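Local structure of D-aminoacyl-tRNA deacylase (Archaeoglobus fulgidus, 1YQE) at residues Lys6-Glu12 with Phe46-Lys52; Ile56-Asp62 with Gly144-Lys150; Ile74-His80 with Pro151-Ile157. The protein probably hydrolyses D-aminoacyl-tRNAs to free tRNA and D-amino acids as a zinc-dependent deacylase, so countering the toxicity of mischarged tRNA. One frame throughout, in Å; residues are numbered along the deposited sequence.

Contact 1 of 3, residues Lys6-Glu12 with Phe46-Lys52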
loop_
_atom_site.group_PDB
_atom_site.type_symbol
_atom_site.label_atom_id
_atom_site.label_comp_id
_atom_site.label_asym_id
_atom_site.label_seq_id
_atom_site.Cartn_x
_atom_site.Cartn_y
_atom_site.Cartn_z
ATOM N N LYS A 6 -12.428 -6.474 -6.957
ATOM C CA LYS A 6 -11.293 -6.290 -6.068
ATOM C C LYS A 6 -11.293 -7.364 -4.989
ATOM O O LYS A 6 -12.348 -7.817 -4.547
ATOM C CB LYS A 6 -11.346 -4.885 -5.464
ATOM C CG LYS A 6 -11.321 -3.803 -6.542
ATOM C CD LYS A 6 -11.308 -2.401 -5.971
ATOM C CE LYS A 6 -11.146 -1.369 -7.077
ATOM N NZ LYS A 6 -12.334 -1.310 -7.970
ATOM N N LEU A 7 -10.098 -7.772 -4.572
ATOM C CA LEU A 7 -9.952 -8.822 -3.574
ATOM C C LEU A 7 -9.220 -8.374 -2.318
ATOM O O LEU A 7 -8.100 -7.861 -2.388
ATOM C CB LEU A 7 -9.195 -10.006 -4.189
ATOM C CG LEU A 7 -8.769 -11.161 -3.278
ATOM C CD1 LEU A 7 -9.985 -11.835 -2.673
ATOM C CD2 LEU A 7 -7.960 -12.167 -4.099
ATOM N N VAL A 8 -9.861 -8.571 -1.173
ATOM C CA VAL A 8 -9.262 -8.233 0.116
ATOM C C VAL A 8 -8.683 -9.538 0.655
ATOM O O VAL A 8 -9.368 -10.555 0.695
ATOM C CB VAL A 8 -10.316 -7.682 1.097
ATOM C CG1 VAL A 8 -9.677 -7.417 2.464
ATOM C CG2 VAL A 8 -10.910 -6.401 0.540
ATOM N N VAL A 9 -7.414 -9.509 1.048
ATOM C CA VAL A 9 -6.738 -10.697 1.555
ATOM C C VAL A 9 -6.271 -10.506 2.989
ATOM O O VAL A 9 -5.663 -9.488 3.315
ATOM C CB VAL A 9 -5.496 -11.030 0.695
ATOM C CG1 VAL A 9 -4.713 -12.176 1.325
ATOM C CG2 VAL A 9 -5.919 -11.377 -0.722
ATOM N N CYS A 10 -6.546 -11.494 3.838
ATOM C CA CYS A 10 -6.132 -11.441 5.238
ATOM C C CYS A 10 -5.578 -12.785 5.703
ATOM O O CYS A 10 -5.746 -13.808 5.036
ATOM C CB CYS A 10 -7.301 -11.027 6.138
ATOM S SG CYS A 10 -8.703 -12.165 6.160
ATOM N N SER A 11 -4.909 -12.767 6.852
ATOM C CA SER A 11 -4.322 -13.972 7.424
ATOM C C SER A 11 -5.210 -14.507 8.546
ATOM O O SER A 11 -5.703 -13.746 9.380
ATOM C CB SER A 11 -2.925 -13.662 7.969
ATOM O OG SER A 11 -2.296 -14.827 8.474
ATOM N N GLU A 12 -5.412 -15.821 8.564
ATOM C CA GLU A 12 -6.240 -16.448 9.583
ATOM C C GLU A 12 -5.735 -16.188 11.001
ATOM O O GLU A 12 -6.528 -16.100 11.937
ATOM C CB GLU A 12 -6.340 -17.956 9.321
ATOM C CG GLU A 12 -7.267 -18.294 8.154
ATOM C CD GLU A 12 -7.281 -19.771 7.801
ATOM O OE1 GLU A 12 -7.426 -20.609 8.720
ATOM O OE2 GLU A 12 -7.159 -20.090 6.597
ATOM N N PHE A 46 -17.510 -7.265 -3.829
ATOM C CA PHE A 46 -16.075 -7.517 -3.812
ATOM C C PHE A 46 -15.810 -8.898 -3.219
ATOM O O PHE A 46 -16.730 -9.561 -2.750
ATOM C CB PHE A 46 -15.352 -6.421 -3.015
ATOM C CG PHE A 46 -15.755 -6.339 -1.574
ATOM C CD1 PHE A 46 -15.022 -7.001 -0.594
ATOM C CD2 PHE A 46 -16.869 -5.596 -1.188
ATOM C CE1 PHE A 46 -15.388 -6.924 0.750
ATOM C CE2 PHE A 46 -17.245 -5.512 0.150
ATOM C CZ PHE A 46 -16.502 -6.178 1.125
ATOM N N TYR A 47 -14.551 -9.325 -3.249
ATOM C CA TYR A 47 -14.157 -10.634 -2.740
ATOM C C TYR A 47 -13.282 -10.523 -1.501
ATOM O O TYR A 47 -12.664 -9.488 -1.259
ATOM C CB TYR A 47 -13.360 -11.389 -3.802
ATOM C CG TYR A 47 -14.129 -11.790 -5.038
ATOM C CD1 TYR A 47 -13.468 -12.009 -6.244
ATOM C CD2 TYR A 47 -15.508 -12.007 -4.995
ATOM C CE1 TYR A 47 -14.153 -12.436 -7.373
ATOM C CE2 TYR A 47 -16.202 -12.439 -6.123
ATOM C CZ TYR A 47 -15.515 -12.652 -7.307
ATOM O OH TYR A 47 -16.189 -13.088 -8.425
ATOM N N ILE A 48 -13.235 -11.603 -0.725
ATOM C CA ILE A 48 -12.400 -11.675 0.469
ATOM C C ILE A 48 -11.765 -13.062 0.468
ATOM O O ILE A 48 -12.433 -14.059 0.181
ATOM C CB ILE A 48 -13.204 -11.526 1.780
ATOM C CG1 ILE A 48 -13.891 -10.161 1.840
ATOM C CG2 ILE A 48 -12.262 -11.689 2.978
ATOM C CD1 ILE A 48 -14.753 -9.960 3.083
ATOM N N ALA A 49 -10.477 -13.132 0.777
ATOM C CA ALA A 49 -9.791 -14.415 0.812
ATOM C C ALA A 49 -8.992 -14.528 2.096
ATOM O O ALA A 49 -8.288 -13.596 2.491
ATOM C CB ALA A 49 -8.873 -14.565 -0.397
ATOM N N GLU A 50 -9.109 -15.681 2.742
ATOM C CA GLU A 50 -8.408 -15.939 3.984
ATOM C C GLU A 50 -7.376 -17.029 3.716
ATOM O O GLU A 50 -7.669 -18.025 3.053
ATOM C CB GLU A 50 -9.411 -16.393 5.044
ATOM C CG GLU A 50 -9.008 -16.096 6.467
ATOM C CD GLU A 50 -10.193 -16.120 7.418
ATOM O OE1 GLU A 50 -9.996 -15.857 8.620
ATOM O OE2 GLU A 50 -11.324 -16.398 6.963
ATOM N N THR A 51 -6.163 -16.825 4.215
ATOM C CA THR A 51 -5.086 -17.787 4.032
ATOM C C THR A 51 -4.404 -18.021 5.373
ATOM O O THR A 51 -4.436 -17.155 6.245
ATOM C CB THR A 51 -4.038 -17.268 3.027
ATOM O OG1 THR A 51 -3.012 -18.252 2.854
ATOM C CG2 THR A 51 -3.403 -15.974 3.535
ATOM N N LYS A 52 -3.800 -19.192 5.541
ATOM C CA LYS A 52 -3.112 -19.509 6.784
ATOM C C LYS A 52 -1.664 -19.044 6.716
ATOM O O LYS A 52 -0.930 -19.116 7.696
ATOM C CB LYS A 52 -3.172 -21.017 7.068
ATOM C CG LYS A 52 -4.563 -21.511 7.471
ATOM C CD LYS A 52 -4.536 -22.932 8.034
ATOM C CE LYS A 52 -4.273 -23.968 6.950
ATOM N NZ LYS A 52 -5.386 -24.026 5.962
#

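Contact 2 of 3, residues Ile56-Asp62 with Gly144-Lys150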
loop_
_atom_site.group_PDB
_atom_site.type_symbol
_atom_site.label_atom_id
_atom_site.label_comp_id
_atom_site.label_asym_id
_atom_site.label_seq_id
_atom_site.Cartn_x
_atom_site.Cartn_y
_atom_site.Cartn_z
ATOM N N ILE A 56 3.609 -11.495 4.732
ATOM C CA ILE A 56 4.927 -11.069 4.259
ATOM C C ILE A 56 5.698 -12.157 3.515
ATOM O O ILE A 56 6.631 -11.860 2.777
ATOM C CB ILE A 56 5.813 -10.532 5.411
ATOM C CG1 ILE A 56 5.933 -11.577 6.521
ATOM C CG2 ILE A 56 5.239 -9.219 5.935
ATOM C CD1 ILE A 56 6.904 -11.177 7.625
ATOM N N TYR A 57 5.311 -13.413 3.710
ATOM C CA TYR A 57 5.969 -14.520 3.021
ATOM C C TYR A 57 5.067 -15.083 1.922
ATOM O O TYR A 57 5.402 -16.079 1.278
ATOM C CB TYR A 57 6.320 -15.641 4.004
ATOM C CG TYR A 57 7.304 -15.238 5.075
ATOM C CD1 TYR A 57 6.882 -15.002 6.383
ATOM C CD2 TYR A 57 8.658 -15.085 4.781
ATOM C CE1 TYR A 57 7.787 -14.624 7.375
ATOM C CE2 TYR A 57 9.572 -14.705 5.766
ATOM C CZ TYR A 57 9.127 -14.477 7.061
ATOM O OH TYR A 57 10.022 -14.100 8.040
ATOM N N ALA A 58 3.932 -14.430 1.700
ATOM C CA ALA A 58 2.970 -14.879 0.696
ATOM C C ALA A 58 3.333 -14.598 -0.763
ATOM O O ALA A 58 2.470 -14.212 -1.550
ATOM C CB ALA A 58 1.598 -14.286 1.003
ATOM N N ASP A 59 4.597 -14.788 -1.131
ATOM C CA ASP A 59 5.023 -14.577 -2.517
ATOM C C ASP A 59 4.161 -15.436 -3.450
ATOM O O ASP A 59 3.859 -16.589 -3.135
ATOM C CB ASP A 59 6.499 -14.970 -2.693
ATOM C CG ASP A 59 7.466 -13.852 -2.308
ATOM O OD1 ASP A 59 8.662 -14.151 -2.092
ATOM O OD2 ASP A 59 7.048 -12.680 -2.234
ATOM N N HIS A 60 3.770 -14.867 -4.589
ATOM C CA HIS A 60 2.957 -15.568 -5.589
ATOM C C HIS A 60 1.550 -15.945 -5.139
ATOM O O HIS A 60 0.874 -16.733 -5.805
ATOM C CB HIS A 60 3.685 -16.833 -6.065
ATOM C CG HIS A 60 4.995 -16.557 -6.733
ATOM N ND1 HIS A 60 5.092 -15.855 -7.914
ATOM C CD2 HIS A 60 6.263 -16.856 -6.367
ATOM C CE1 HIS A 60 6.364 -15.732 -8.247
ATOM N NE2 HIS A 60 7.096 -16.329 -7.324
ATOM N N ILE A 61 1.085 -15.382 -4.029
ATOM C CA ILE A 61 -0.249 -15.725 -3.558
ATOM C C ILE A 61 -1.334 -15.253 -4.525
ATOM O O ILE A 61 -2.432 -15.814 -4.553
ATOM C CB ILE A 61 -0.518 -15.152 -2.153
ATOM C CG1 ILE A 61 -1.758 -15.828 -1.559
ATOM C CG2 ILE A 61 -0.695 -13.639 -2.221
ATOM C CD1 ILE A 61 -2.041 -15.444 -0.131
ATOM N N ASP A 62 -1.035 -14.230 -5.323
ATOM C CA ASP A 62 -2.013 -13.738 -6.286
ATOM C C ASP A 62 -2.250 -14.787 -7.370
ATOM O O ASP A 62 -3.385 -14.979 -7.816
ATOM C CB ASP A 62 -1.559 -12.418 -6.928
ATOM C CG ASP A 62 -0.163 -12.497 -7.522
ATOM O OD1 ASP A 62 0.134 -11.704 -8.444
ATOM O OD2 ASP A 62 0.642 -13.337 -7.061
ATOM N N GLY A 144 8.271 -8.255 2.555
ATOM C CA GLY A 144 7.600 -9.047 1.540
ATOM C C GLY A 144 6.099 -8.853 1.668
ATOM O O GLY A 144 5.643 -8.150 2.570
ATOM N N PRO A 145 5.298 -9.442 0.774
ATOM C CA PRO A 145 5.754 -10.273 -0.343
ATOM C C PRO A 145 6.191 -9.405 -1.531
ATOM O O PRO A 145 5.577 -8.377 -1.831
ATOM C CB PRO A 145 4.525 -11.125 -0.643
ATOM C CG PRO A 145 3.397 -10.123 -0.407
ATOM C CD PRO A 145 3.824 -9.435 0.870
ATOM N N SER A 146 7.267 -9.802 -2.198
ATOM C CA SER A 146 7.747 -9.034 -3.337
ATOM C C SER A 146 7.233 -9.591 -4.656
ATOM O O SER A 146 7.113 -8.861 -5.640
ATOM C CB SER A 146 9.275 -9.019 -3.361
ATOM O OG SER A 146 9.776 -10.333 -3.487
ATOM N N GLU A 147 6.919 -10.882 -4.669
ATOM C CA GLU A 147 6.459 -11.527 -5.887
ATOM C C GLU A 147 4.947 -11.481 -6.083
ATOM O O GLU A 147 4.271 -12.502 -6.018
ATOM C CB GLU A 147 6.954 -12.973 -5.916
ATOM C CG GLU A 147 8.434 -13.113 -5.554
ATOM C CD GLU A 147 9.342 -12.199 -6.363
ATOM O OE1 GLU A 147 9.415 -12.360 -7.598
ATOM O OE2 GLU A 147 9.988 -11.315 -5.766
ATOM N N ILE A 148 4.429 -10.281 -6.321
ATOM C CA ILE A 148 3.002 -10.073 -6.552
ATOM C C ILE A 148 2.894 -9.267 -7.843
ATOM O O ILE A 148 3.444 -8.171 -7.937
ATOM C CB ILE A 148 2.344 -9.274 -5.404
ATOM C CG1 ILE A 148 2.533 -10.010 -4.070
ATOM C CG2 ILE A 148 0.858 -9.070 -5.700
ATOM C CD1 ILE A 148 1.845 -11.378 -3.983
ATOM N N SER A 149 2.204 -9.823 -8.837
ATOM C CA SER A 149 2.043 -9.168 -10.133
ATOM C C SER A 149 0.768 -8.349 -10.227
ATOM O O SER A 149 0.691 -7.389 -10.995
ATOM C CB SER A 149 2.046 -10.207 -11.259
ATOM O OG SER A 149 3.321 -10.796 -11.386
ATOM N N LYS A 150 -0.247 -8.748 -9.476
ATOM C CA LYS A 150 -1.502 -8.007 -9.481
ATOM C C LYS A 150 -1.278 -6.737 -8.674
ATOM O O LYS A 150 -0.505 -6.739 -7.719
ATOM C CB LYS A 150 -2.614 -8.835 -8.827
ATOM C CG LYS A 150 -3.256 -9.873 -9.736
ATOM C CD LYS A 150 -4.194 -9.224 -10.738
ATOM C CE LYS A 150 -4.700 -10.238 -11.762
ATOM N NZ LYS A 150 -5.377 -11.384 -11.110
HETATM O O HOH W 1 2.943 -13.611 -8.900
#

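Contact 3 of 3, residues Ile74-His80 with Pro151-Ile157. With POP (pyrophosphate 2-), chain B.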
loop_
_atom_site.group_PDB
_atom_site.type_symbol
_atom_site.label_atom_id
_atom_site.label_comp_id
_atom_site.label_asym_id
_atom_site.label_seq_id
_atom_site.Cartn_x
_atom_site.Cartn_y
_atom_site.Cartn_z
ATOM N N ILE A 74 -5.426 -6.525 -5.283
ATOM C CA ILE A 74 -5.507 -7.041 -3.929
ATOM C C ILE A 74 -5.292 -5.951 -2.891
ATOM O O ILE A 74 -4.401 -5.115 -3.025
ATOM C CB ILE A 74 -4.435 -8.128 -3.667
ATOM C CG1 ILE A 74 -4.668 -9.332 -4.580
ATOM C CG2 ILE A 74 -4.473 -8.562 -2.204
ATOM C CD1 ILE A 74 -3.563 -10.389 -4.481
ATOM N N LEU A 75 -6.132 -5.960 -1.865
ATOM C CA LEU A 75 -5.989 -5.045 -0.748
ATOM C C LEU A 75 -5.675 -5.965 0.434
ATOM O O LEU A 75 -6.562 -6.652 0.950
ATOM C CB LEU A 75 -7.282 -4.268 -0.478
ATOM C CG LEU A 75 -7.680 -3.191 -1.492
ATOM C CD1 LEU A 75 -8.528 -3.802 -2.600
ATOM C CD2 LEU A 75 -8.470 -2.105 -0.790
ATOM N N PHE A 76 -4.406 -6.018 0.829
ATOM C CA PHE A 76 -4.008 -6.850 1.959
ATOM C C PHE A 76 -4.406 -6.136 3.237
ATOM O O PHE A 76 -4.055 -4.974 3.430
ATOM C CB PHE A 76 -2.492 -7.069 1.983
ATOM C CG PHE A 76 -1.979 -7.924 0.864
ATOM C CD1 PHE A 76 -1.310 -7.355 -0.210
ATOM C CD2 PHE A 76 -2.147 -9.309 0.896
ATOM C CE1 PHE A 76 -0.806 -8.150 -1.241
ATOM C CE2 PHE A 76 -1.649 -10.110 -0.130
ATOM C CZ PHE A 76 -0.977 -9.529 -1.199
ATOM N N ALA A 77 -5.139 -6.833 4.101
ATOM C CA ALA A 77 -5.582 -6.276 5.373
ATOM C C ALA A 77 -4.734 -6.960 6.433
ATOM O O ALA A 77 -4.779 -8.178 6.576
ATOM C CB ALA A 77 -7.059 -6.578 5.595
ATOM N N SER A 78 -3.958 -6.179 7.173
ATOM C CA SER A 78 -3.083 -6.758 8.175
ATOM C C SER A 78 -2.767 -5.815 9.321
ATOM O O SER A 78 -3.087 -4.631 9.288
ATOM C CB SER A 78 -1.773 -7.192 7.505
ATOM O OG SER A 78 -0.732 -7.349 8.458
ATOM N N ARG A 79 -2.136 -6.361 10.348
ATOM C CA ARG A 79 -1.740 -5.560 11.486
ATOM C C ARG A 79 -0.379 -4.962 11.147
ATOM O O ARG A 79 0.287 -5.402 10.204
ATOM C CB ARG A 79 -1.608 -6.444 12.727
ATOM C CG ARG A 79 -0.606 -7.575 12.563
ATOM C CD ARG A 79 -0.508 -8.413 13.827
ATOM N NE ARG A 79 0.236 -9.648 13.608
ATOM C CZ ARG A 79 1.533 -9.708 13.331
ATOM N NH1 ARG A 79 2.247 -8.595 13.241
ATOM N NH2 ARG A 79 2.116 -10.883 13.138
ATOM N N HIS A 80 0.017 -3.944 11.902
ATOM C CA HIS A 80 1.322 -3.323 11.724
ATOM C C HIS A 80 2.001 -3.373 13.087
ATOM O O HIS A 80 1.456 -2.879 14.072
ATOM C CB HIS A 80 1.202 -1.868 11.262
ATOM C CG HIS A 80 2.494 -1.113 11.333
ATOM N ND1 HIS A 80 3.616 -1.489 10.625
ATOM C CD2 HIS A 80 2.861 -0.041 12.076
ATOM C CE1 HIS A 80 4.618 -0.685 10.932
ATOM N NE2 HIS A 80 4.187 0.202 11.811
ATOM N N PRO A 151 -1.932 -5.626 -9.058
ATOM C CA PRO A 151 -1.742 -4.392 -8.289
ATOM C C PRO A 151 -2.115 -4.664 -6.828
ATOM O O PRO A 151 -3.083 -5.369 -6.552
ATOM C CB PRO A 151 -2.704 -3.418 -8.964
ATOM C CG PRO A 151 -2.665 -3.875 -10.409
ATOM C CD PRO A 151 -2.736 -5.382 -10.272
ATOM N N SER A 152 -1.356 -4.120 -5.887
ATOM C CA SER A 152 -1.679 -4.364 -4.489
ATOM C C SER A 152 -1.098 -3.340 -3.530
ATOM O O SER A 152 -0.319 -2.473 -3.914
ATOM C CB SER A 152 -1.210 -5.763 -4.077
ATOM O OG SER A 152 0.204 -5.831 -4.008
ATOM N N ALA A 153 -1.503 -3.459 -2.271
ATOM C CA ALA A 153 -1.025 -2.584 -1.208
ATOM C C ALA A 153 -1.483 -3.165 0.122
ATOM O O ALA A 153 -2.405 -3.987 0.164
ATOM C CB ALA A 153 -1.576 -1.159 -1.387
ATOM N N PHE A 154 -0.822 -2.753 1.201
ATOM C CA PHE A 154 -1.162 -3.210 2.539
ATOM C C PHE A 154 -1.854 -2.085 3.304
ATOM O O PHE A 154 -1.360 -0.956 3.347
ATOM C CB PHE A 154 0.094 -3.634 3.309
ATOM C CG PHE A 154 0.557 -5.027 2.994
ATOM C CD1 PHE A 154 1.076 -5.338 1.741
ATOM C CD2 PHE A 154 0.474 -6.030 3.953
ATOM C CE1 PHE A 154 1.508 -6.635 1.451
ATOM C CE2 PHE A 154 0.902 -7.321 3.673
ATOM C CZ PHE A 154 1.419 -7.625 2.419
ATOM N N TYR A 155 -2.999 -2.411 3.888
ATOM C CA TYR A 155 -3.796 -1.471 4.671
ATOM C C TYR A 155 -3.755 -2.039 6.078
ATOM O O TYR A 155 -4.313 -3.104 6.334
ATOM C CB TYR A 155 -5.218 -1.433 4.112
ATOM C CG TYR A 155 -5.236 -1.110 2.633
ATOM C CD1 TYR A 155 -4.920 -2.080 1.676
ATOM C CD2 TYR A 155 -5.493 0.184 2.194
ATOM C CE1 TYR A 155 -4.854 -1.756 0.312
ATOM C CE2 TYR A 155 -5.433 0.517 0.853
ATOM C CZ TYR A 155 -5.113 -0.452 -0.087
ATOM O OH TYR A 155 -5.051 -0.091 -1.411
ATOM N N GLU A 156 -3.093 -1.331 6.990
ATOM C CA GLU A 156 -2.918 -1.851 8.335
ATOM C C GLU A 156 -3.328 -0.959 9.499
ATOM O O GLU A 156 -3.650 0.218 9.333
ATOM C CB GLU A 156 -1.446 -2.242 8.512
ATOM C CG GLU A 156 -0.848 -2.913 7.282
ATOM C CD GLU A 156 0.637 -3.207 7.413
ATOM O OE1 GLU A 156 1.346 -2.458 8.124
ATOM O OE2 GLU A 156 1.098 -4.183 6.791
ATOM N N ILE A 157 -3.287 -1.564 10.684
ATOM C CA ILE A 157 -3.601 -0.910 11.946
ATOM C C ILE A 157 -2.409 -1.175 12.857
ATOM O O ILE A 157 -2.053 -2.337 13.077
ATOM C CB ILE A 157 -4.842 -1.528 12.611
ATOM C CG1 ILE A 157 -6.059 -1.366 11.703
ATOM C CG2 ILE A 157 -5.092 -0.873 13.961
ATOM C CD1 ILE A 157 -7.313 -2.014 12.257
HETATM P P1 POP B . 4.484 -8.245 10.693
HETATM O O1 POP B . 4.873 -8.134 12.158
HETATM O O2 POP B . 3.315 -9.230 10.576
HETATM O O3 POP B . 5.633 -8.781 9.852
HETATM O O POP B . 3.922 -6.799 10.095
HETATM P P2 POP B . 4.887 -5.499 9.722
HETATM O O4 POP B . 6.335 -5.711 10.075
HETATM O O5 POP B . 4.373 -4.288 10.429
HETATM O O6 POP B . 4.641 -5.307 8.143
HETATM O O HOH W 2 -4.946 -2.344 -3.130
HETATM O O HOH W 3 3.918 -2.588 7.919
#

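Contact 1 of 3, residues Lys6-Glu12 with Phe46-Lys52
With CG turned anti to its own nitrogen (chi1 173°), Leu7 leans over the neighbouring strand, and its CD1 branch settles between Tyr47 and Ala49, 3.6 Å from Tyr47 CB and 3.7 Å from Ala49 CB. The tyrosine takes the other course: CG lies anti to its carbonyl carbon, which leads the end of the ring away from residues 6-12 and leaves CB beside the leucine. Val9 CG2 and Thr51 continue the Leu7 face, which the helix 61-65 covers through Leu65 and Ile61. Val8, Cys10, Ile48 and Glu50 point to the other face, where Leu24 and Gln18 of the helix 15-24 pack on them. Strands 6-11 and 47-51 run parallel, inside the mixed eight-stranded sheet, the axes of these short strand segments 25° apart. Each strand offers its N-H groups and carbonyls alternately to the other, from Tyr47 N to Lys6 O at 3.0 Å through to Glu12 N and Thr51 O at 2.8 Å. Between these bonds come CA-H...O contacts, including Ile48 CA to Val8 O at 3.2 Å. At the C-terminal end the side chains of Glu12 and Glu50 cross at about a right angle, their CG atoms 3.3 Å apart and their carboxylate planes 77° apart. The buried carboxylate of Glu50 is satisfied by Lys21, Gln18 and Tyr41, which probably favours its charged form. Glu12 slants across Lys52 instead: OE2 lies 3.1 Å from Lys52 CG, while Lys52 NZ, carried off by bends late in its chain, stays 4.4 Å from Glu12 OE2, too far for a salt bridge.

Contact 2 of 3, residues Ile56-Asp62 with Gly144-Lys150
The turn that leads into helix 61-65 is held here by the loop 144-150, close to the pyrophosphate pocket, to which Ile56 belongs; Ile56 CG2 rests near Gly144 O. Asp59 OD2 takes the amide of Glu147 at 3.0 Å, a nearly straight bond that arrives from well above the carboxylate plane, and a weak, bent one from Ser146 N. In return, His60 N gives its hydrogen to Glu147 O at 2.8 Å. The side chain of Glu147 lies alongside the imidazole, pointing the same way, with CB over one ring face 3.7 Å from the centroid of the His60 ring, a CH-pi contact. Glu147 CG touches the Asp59 carboxyl carbon, and the chain then bends at chi2 (-52°), carrying the carboxylate off to Ser108. A type II turn from Ala58 to Ile61 sets His60 at the N-cap of the helix, and Glu147 is itself the centre of an inverse gamma turn, so two tight bends of the chain interlock. Asp62, the second residue of the helix, has CG between its backbone nitrogen and carbonyl carbon (chi1 53°), which directs the carboxylate at the loop. There OD1 of Asp62 accepts two amides from the same face of its plane, Ser149 N at 2.8 Å and Lys150 N at 3.2 Å. Asp62 OD2 is served by a water that donates to it from 3.0 Å and is also hydrogen-bonded to His60 ND1. Apolar packing accompanies these bonds: Ile148 CD1 meets Ile61 CG2 at 3.8 Å, and Pro145, after a cis peptide bond, sets CB against Asp59 OD2 and the Ala58 carbonyl carbon.

Contact 3 of 3, residues Ile74-His80 with Pro151-Ile157
Phe76 and Phe154 form the dense part of this contact, an offset stack with planes 21° apart and centroids 4.5 Å from each other. The phenylalanine rings overlap only in part, because Phe76 CB itself sits above the middle of the Phe154 ring, 3.6 Å from its centroid. Ile74 CG2 covers the opposite face of the Phe76 ring, so that ring is sandwiched. On the other side of the sheet Leu75 lays CD2 over one face of Tyr155, and Leu75 CB approaches Tyr155 CE1 to 3.6 Å. The Tyr155 hydroxyl donates a hydrogen bond to a water that donates in turn to Ile74 O. Central backbone bonds are firm, as between Tyr155 N and Phe76 O at 2.8 Å. The pairing slackens on either side of this centre, with weak bonds from Ala153 N to Ile74 O and from Ile157 N to Ser78 O; toward the C-terminal ends charged side chains and water take the place of the packed rings. An extended chain carries Arg79 to the bound pyrophosphate, where NH1 donates to pyrophosphate O1 at 2.9 Å, in the guanidinium plane. His80, with CG anti to its nitrogen (chi1 168°), reaches pyrophosphate O5 through ND1 in a weak bond. Glu156 crosses His80 at about a right angle, bringing OE1 to 3.2 Å from His80 CB, and a water lies between His80 ND1 and this OE1. Arg54 and the backbone N of Ser81 also hydrogen-bond to the anion, which lies at the C-terminal ends of adjacent parallel strands, a usual place for a ligand site in an alpha/beta fold.

In the fold
Contacts 1 and 3 share one mixed sheet, their centres 10 Å apart, in which strands 47-51, 6-11, 73-81 and 152-159 lie side by side in that order and all run parallel. Backbone bonds from Leu7 O to Leu75 N and from Val9 O to Ala77 N join the two pairs. Contact 2 lies over this sheet, 13 Å from contact 1 and 12 Å from contact 3: Ile61 packs on Thr51 and Phe76, and Pro145 on Phe154. Along the chain contact 1 closes first, and the segments of contacts 2 and 3 then alternate. Contacts 2 and 3 both contribute residues to the pyrophosphate pocket, so the site draws on the sheet and its covering loops.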